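Local coordinates for protein 3-oxosteroid 1-dehydrogenase (Sterolibacterium denitrificans, PDB 7P18) that probably introduces a C1-C2 double bond into the A ring of 3-oxosteroids, with FAD as its redox cofactor, at residues A[35-40]-A[227-232]. Residues are numbered along the deposited sequence; the frame is centred on the assembly and turned at random.
Sequences VVEKSD and LWLNTP. With FAD (flavin-adenine dinucleotide), chain C.
The indole of Trp228 is met obliquely by Val36, whose CG1 comes to 4.4 Å of CE3; Leu258 and Leu260 of strand 256-262 also touch the Trp228 side chain, and Arg253 makes a cation-pi contact with it. The second flat group is the FAD adenine. One face is covered by Lys38, with CB 3.4 Å from C4A of FAD and CD over the five-membered ring, nearest N7A; Pro232 CA comes in on the same side, beyond the N1A edge, and Val36 O lies at the edge, near C2A. This is the ribose-binding corner of the Rossmann-type fold, where the strand 33-36 ends beside 227-228, the outermost strand of the parallel sheet. Two straight bonds hold the strands in parallel register: Trp228 N to Val35 O (2.8 Å), in the carbonyl plane, and Glu37 N to Trp228 O. On the sheet face that carries Val35 and Leu227, CG1 of the valine meets CG of the leucine. Beyond the strands Glu37 O accepts from Thr231 N (2.8 Å), and Lys38 CG abuts Pro232 CB, so both chains continue side by side along the adenine face. Lys38 is extended, carrying NZ past the base to a salt bridge with Asp302 and a hydrogen bond to His298 O. Glu37 is bent at chi2 (57°), which turns its carboxylate to the ribose: OE1 accepts from O3B of FAD (2.7 Å) and OE2 from O2B (2.7 Å). Ser39 N binds OE2 on its anti side and Ser15 OG reaches OE1, fixing the group's rotation. An alanine here would remove this carboxylate and is likely to leave both ribose hydroxyls and Ser39 N without their acceptor. At the outer end Asn230 N donates to Ser39 O (2.9 Å) from above the carbonyl plane. The Asn230 amide lies alongside Asp40, ND2 sitting 3.2 Å from Asp40 CA, and one water donates to both Asn230 OD1 and Asp40 O.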
ATOM      1  N   VAL A  35       4.881  22.189  -5.333  1.00 27.18           N
ATOM      2  CA  VAL A  35       5.218  20.747  -5.125  1.00 26.24           C
ATOM      3  C   VAL A  35       6.522  20.426  -5.868  1.00 26.82           C
ATOM      4  O   VAL A  35       6.602  20.773  -7.054  1.00 30.47           O
ATOM      5  CB  VAL A  35       4.076  19.839  -5.578  1.00 26.79           C
ATOM      6  CG1 VAL A  35       4.392  18.368  -5.270  1.00 26.18           C
ATOM      7  CG2 VAL A  35       2.763  20.270  -4.929  1.00 27.86           C
ATOM      8  N   VAL A  36       7.489  19.811  -5.200  1.00 23.29           N
ATOM      9  CA  VAL A  36       8.741  19.304  -5.847  1.00 27.67           C
ATOM     10  C   VAL A  36       8.765  17.764  -5.788  1.00 28.80           C
ATOM     11  O   VAL A  36       8.545  17.208  -4.676  1.00 28.34           O
ATOM     12  CB  VAL A  36      10.009  19.930  -5.240  1.00 26.22           C
ATOM     13  CG1 VAL A  36      10.031  21.448  -5.435  1.00 27.73           C
ATOM     14  CG2 VAL A  36      10.240  19.569  -3.795  1.00 30.78           C
ATOM     15  N   GLU A  37       9.057  17.125  -6.931  1.00 26.37           N
ATOM     16  CA  GLU A  37       9.118  15.649  -7.118  1.00 26.11           C
ATOM     17  C   GLU A  37      10.520  15.262  -7.636  1.00 26.79           C
ATOM     18  O   GLU A  37      10.972  15.885  -8.628  1.00 24.87           O
ATOM     19  CB  GLU A  37       8.002  15.199  -8.069  1.00 26.10           C
ATOM     20  CG  GLU A  37       8.154  13.756  -8.574  1.00 25.62           C
ATOM     21  CD  GLU A  37       8.231  12.690  -7.516  1.00 25.72           C
ATOM     22  OE1 GLU A  37       7.449  12.806  -6.519  1.00 26.82           O
ATOM     23  OE2 GLU A  37       9.054  11.741  -7.682  1.00 27.08           O
ATOM     24  N   LYS A  38      11.174  14.324  -6.950  1.00 25.77           N
ATOM     25  CA  LYS A  38      12.537  13.801  -7.236  1.00 27.02           C
ATOM     26  C   LYS A  38      12.551  13.200  -8.646  1.00 29.42           C
ATOM     27  O   LYS A  38      13.497  13.507  -9.378  1.00 25.27           O
ATOM     28  CB  LYS A  38      12.957  12.795  -6.163  1.00 28.40           C
ATOM     29  CG  LYS A  38      14.163  11.885  -6.429  1.00 28.73           C
ATOM     30  CD  LYS A  38      14.385  11.094  -5.150  1.00 28.62           C
ATOM     31  CE  LYS A  38      15.413  10.014  -5.222  1.00 30.13           C
ATOM     32  NZ  LYS A  38      15.728   9.506  -3.881  1.00 30.80           N
ATOM     33  N   SER A  39      11.521  12.437  -9.014  1.00 26.24           N
ATOM     34  CA  SER A  39      11.563  11.519 -10.179  1.00 27.74           C
ATOM     35  C   SER A  39      10.957  12.218 -11.391  1.00 26.17           C
ATOM     36  O   SER A  39      10.499  13.370 -11.280  1.00 28.51           O
ATOM     37  CB  SER A  39      10.905  10.191  -9.881  1.00 28.84           C
ATOM     38  OG  SER A  39       9.514  10.255 -10.098  1.00 25.22           O
ATOM     39  N   ASP A  40      10.929  11.500 -12.507  1.00 28.12           N
ATOM     40  CA  ASP A  40      10.397  11.952 -13.818  1.00 29.37           C
ATOM     41  C   ASP A  40       8.882  11.772 -13.842  1.00 27.70           C
ATOM     42  O   ASP A  40       8.279  12.193 -14.829  1.00 30.46           O
ATOM     43  CB  ASP A  40      11.044  11.156 -14.970  1.00 32.39           C
ATOM     44  CG  ASP A  40      10.895   9.651 -14.846  1.00 35.72           C
ATOM     45  OD1 ASP A  40      11.188   9.090 -13.755  1.00 39.88           O
ATOM     46  OD2 ASP A  40      10.464   9.036 -15.819  1.00 45.00           O
ATOM     47  N   LEU A 227       4.016  21.924 -10.053  1.00 33.66           N
ATOM     48  CA  LEU A 227       4.663  20.667  -9.642  1.00 33.04           C
ATOM     49  C   LEU A 227       5.958  20.503 -10.447  1.00 29.03           C
ATOM     50  O   LEU A 227       5.864  20.274 -11.637  1.00 29.88           O
ATOM     51  CB  LEU A 227       3.691  19.528  -9.916  1.00 30.25           C
ATOM     52  CG  LEU A 227       4.030  18.209  -9.213  1.00 32.47           C
ATOM     53  CD1 LEU A 227       2.813  17.313  -9.110  1.00 30.70           C
ATOM     54  CD2 LEU A 227       5.149  17.463  -9.916  1.00 34.04           C
ATOM     55  N   TRP A 228       7.103  20.620  -9.806  1.00 30.99           N
ATOM     56  CA  TRP A 228       8.413  20.497 -10.493  1.00 31.15           C
ATOM     57  C   TRP A 228       8.889  19.047 -10.439  1.00 32.61           C
ATOM     58  O   TRP A 228       9.246  18.580  -9.348  1.00 31.01           O
ATOM     59  CB  TRP A 228       9.455  21.444  -9.900  1.00 33.64           C
ATOM     60  CG  TRP A 228       9.141  22.896 -10.090  1.00 32.55           C
ATOM     61  CD1 TRP A 228       8.102  23.443 -10.790  1.00 32.16           C
ATOM     62  CD2 TRP A 228       9.890  23.999  -9.555  1.00 33.70           C
ATOM     63  NE1 TRP A 228       8.126  24.810 -10.676  1.00 33.16           N
ATOM     64  CE2 TRP A 228       9.210  25.179  -9.932  1.00 31.79           C
ATOM     65  CE3 TRP A 228      11.025  24.104  -8.746  1.00 32.06           C
ATOM     66  CZ2 TRP A 228       9.675  26.444  -9.577  1.00 35.05           C
ATOM     67  CZ3 TRP A 228      11.472  25.350  -8.378  1.00 31.96           C
ATOM     68  CH2 TRP A 228      10.796  26.502  -8.782  1.00 32.20           C
ATOM     69  N   LEU A 229       8.930  18.387 -11.596  1.00 31.87           N
ATOM     70  CA  LEU A 229       9.485  17.012 -11.740  1.00 30.47           C
ATOM     71  C   LEU A 229      11.013  17.099 -11.811  1.00 29.72           C
ATOM     72  O   LEU A 229      11.532  18.195 -12.042  1.00 33.36           O
ATOM     73  CB  LEU A 229       8.893  16.346 -12.982  1.00 30.32           C
ATOM     74  CG  LEU A 229       7.378  16.139 -12.948  1.00 32.22           C
ATOM     75  CD1 LEU A 229       6.831  15.756 -14.303  1.00 30.94           C
ATOM     76  CD2 LEU A 229       7.008  15.050 -11.947  1.00 30.61           C
ATOM     77  N   ASN A 230      11.690  15.990 -11.547  1.00 29.60           N
ATOM     78  CA  ASN A 230      13.160  15.877 -11.692  1.00 31.62           C
ATOM     79  C   ASN A 230      13.815  16.903 -10.779  1.00 34.77           C
ATOM     80  O   ASN A 230      14.885  17.428 -11.166  1.00 30.13           O
ATOM     81  CB  ASN A 230      13.547  16.081 -13.158  1.00 30.63           C
ATOM     82  CG  ASN A 230      12.806  15.148 -14.079  1.00 26.22           C
ATOM     83  OD1 ASN A 230      12.054  15.581 -14.951  1.00 34.97           O
ATOM     84  ND2 ASN A 230      12.996  13.872 -13.857  1.00 28.59           N
ATOM     85  N   THR A 231      13.193  17.188  -9.624  1.00 30.11           N
ATOM     86  CA  THR A 231      13.615  18.271  -8.699  1.00 33.02           C
ATOM     87  C   THR A 231      13.683  17.715  -7.285  1.00 31.38           C
ATOM     88  O   THR A 231      12.816  17.991  -6.460  1.00 31.71           O
ATOM     89  CB  THR A 231      12.685  19.490  -8.806  1.00 34.96           C
ATOM     90  OG1 THR A 231      12.684  19.944 -10.159  1.00 34.01           O
ATOM     91  CG2 THR A 231      13.115  20.632  -7.915  1.00 36.04           C
ATOM     92  N   PRO A 232      14.703  16.901  -6.972  1.00 31.22           N
ATOM     93  CA  PRO A 232      14.839  16.316  -5.647  1.00 31.17           C
ATOM     94  C   PRO A 232      15.175  17.341  -4.557  1.00 34.56           C
ATOM     95  O   PRO A 232      16.087  18.164  -4.728  1.00 32.32           O
ATOM     96  CB  PRO A 232      16.007  15.331  -5.783  1.00 32.03           C
ATOM     97  CG  PRO A 232      16.798  15.849  -6.971  1.00 33.47           C
ATOM     98  CD  PRO A 232      15.776  16.463  -7.887  1.00 33.25           C
TER
HETATM   99  PA  FAD C 601       4.755   7.848  -2.093  1.00 22.25           P
HETATM  100  O1A FAD C 601       3.373   7.595  -2.579  1.00 20.93           O
HETATM  101  O2A FAD C 601       5.737   6.801  -2.545  1.00 21.24           O
HETATM  102  O5B FAD C 601       5.180   9.283  -2.612  1.00 22.27           O
HETATM  103  C5B FAD C 601       6.491   9.796  -2.254  1.00 21.40           C
HETATM  104  C4B FAD C 601       7.005  10.602  -3.408  1.00 20.82           C
HETATM  105  O4B FAD C 601       8.135  11.397  -2.956  1.00 24.47           O
HETATM  106  C3B FAD C 601       7.506   9.791  -4.621  1.00 22.05           C
HETATM  107  O3B FAD C 601       6.930  10.270  -5.832  1.00 22.28           O
HETATM  108  C2B FAD C 601       9.024   9.980  -4.574  1.00 24.19           C
HETATM  109  O2B FAD C 601       9.646   9.803  -5.840  1.00 23.55           O
HETATM  110  C1B FAD C 601       9.145  11.361  -3.929  1.00 23.41           C
HETATM  111  N9A FAD C 601      10.442  11.639  -3.310  1.00 24.23           N
HETATM  112  C8A FAD C 601      11.296  10.780  -2.679  1.00 22.74           C
HETATM  113  N7A FAD C 601      12.439  11.361  -2.326  1.00 24.82           N
HETATM  114  C5A FAD C 601      12.289  12.687  -2.714  1.00 22.91           C
HETATM  115  C6A FAD C 601      13.134  13.814  -2.614  1.00 22.67           C
HETATM  116  N6A FAD C 601      14.381  13.781  -2.130  1.00 22.78           N
HETATM  117  N1A FAD C 601      12.668  14.981  -3.107  1.00 22.24           N
HETATM  118  C2A FAD C 601      11.441  15.007  -3.634  1.00 23.26           C
HETATM  119  N3A FAD C 601      10.587  14.001  -3.851  1.00 23.85           N
HETATM  120  C4A FAD C 601      11.072  12.860  -3.331  1.00 24.95           C
HETATM  121  N1  FAD C 601      -1.789   1.577   1.023  1.00 21.16           N
HETATM  122  C2  FAD C 601      -3.076   1.869   1.318  1.00 23.27           C
HETATM  123  O2  FAD C 601      -3.368   2.490   2.356  1.00 21.63           O
HETATM  124  N3  FAD C 601      -4.077   1.533   0.498  1.00 21.91           N
HETATM  125  C4  FAD C 601      -3.911   0.641  -0.541  1.00 24.80           C
HETATM  126  O4  FAD C 601      -4.846   0.464  -1.315  1.00 23.17           O
HETATM  127  C4X FAD C 601      -2.581   0.272  -0.880  1.00 24.67           C
HETATM  128  N5  FAD C 601      -2.372  -0.551  -1.894  1.00 24.67           N
HETATM  129  C5X FAD C 601      -1.068  -0.822  -2.237  1.00 22.08           C
HETATM  130  C6  FAD C 601      -0.813  -1.621  -3.376  1.00 25.62           C
HETATM  131  C7  FAD C 601       0.477  -1.817  -3.851  1.00 25.05           C
HETATM  132  C7M FAD C 601       0.725  -2.651  -5.091  1.00 24.43           C
HETATM  133  C8  FAD C 601       1.544  -1.159  -3.215  1.00 23.71           C
HETATM  134  C8M FAD C 601       2.963  -1.330  -3.728  1.00 27.91           C
HETATM  135  C9  FAD C 601       1.317  -0.445  -2.054  1.00 22.55           C
HETATM  136  C9A FAD C 601       0.016  -0.212  -1.568  1.00 23.19           C
HETATM  137  N10 FAD C 601      -0.246   0.526  -0.403  1.00 22.20           N
HETATM  138  C10 FAD C 601      -1.553   0.820  -0.036  1.00 23.65           C
HETATM  139  C1' FAD C 601       0.834   1.228   0.299  1.00 20.37           C
HETATM  140  C2' FAD C 601       0.902   2.693  -0.187  1.00 20.47           C
HETATM  141  O2' FAD C 601       1.009   2.797  -1.606  1.00 19.97           O
HETATM  142  C3' FAD C 601       2.047   3.486   0.465  1.00 19.24           C
HETATM  143  O3' FAD C 601       2.205   3.150   1.846  1.00 20.05           O
HETATM  144  C4' FAD C 601       1.846   4.974   0.274  1.00 20.17           C
HETATM  145  O4' FAD C 601       1.672   5.216  -1.114  1.00 21.86           O
HETATM  146  C5' FAD C 601       2.977   5.825   0.812  1.00 20.20           C
HETATM  147  O5' FAD C 601       2.663   7.183   0.448  1.00 20.79           O
HETATM  148  P   FAD C 601       3.750   8.329   0.625  1.00 21.66           P
HETATM  149  O1P FAD C 601       3.050   9.518   0.122  1.00 21.93           O
HETATM  150  O2P FAD C 601       4.404   8.299   1.932  1.00 20.91           O
HETATM  151  O3P FAD C 601       4.886   7.929  -0.484  1.00 22.35           O
HETATM  152  O   HOH W   1       9.856  14.139 -16.261  1.00 37.59           O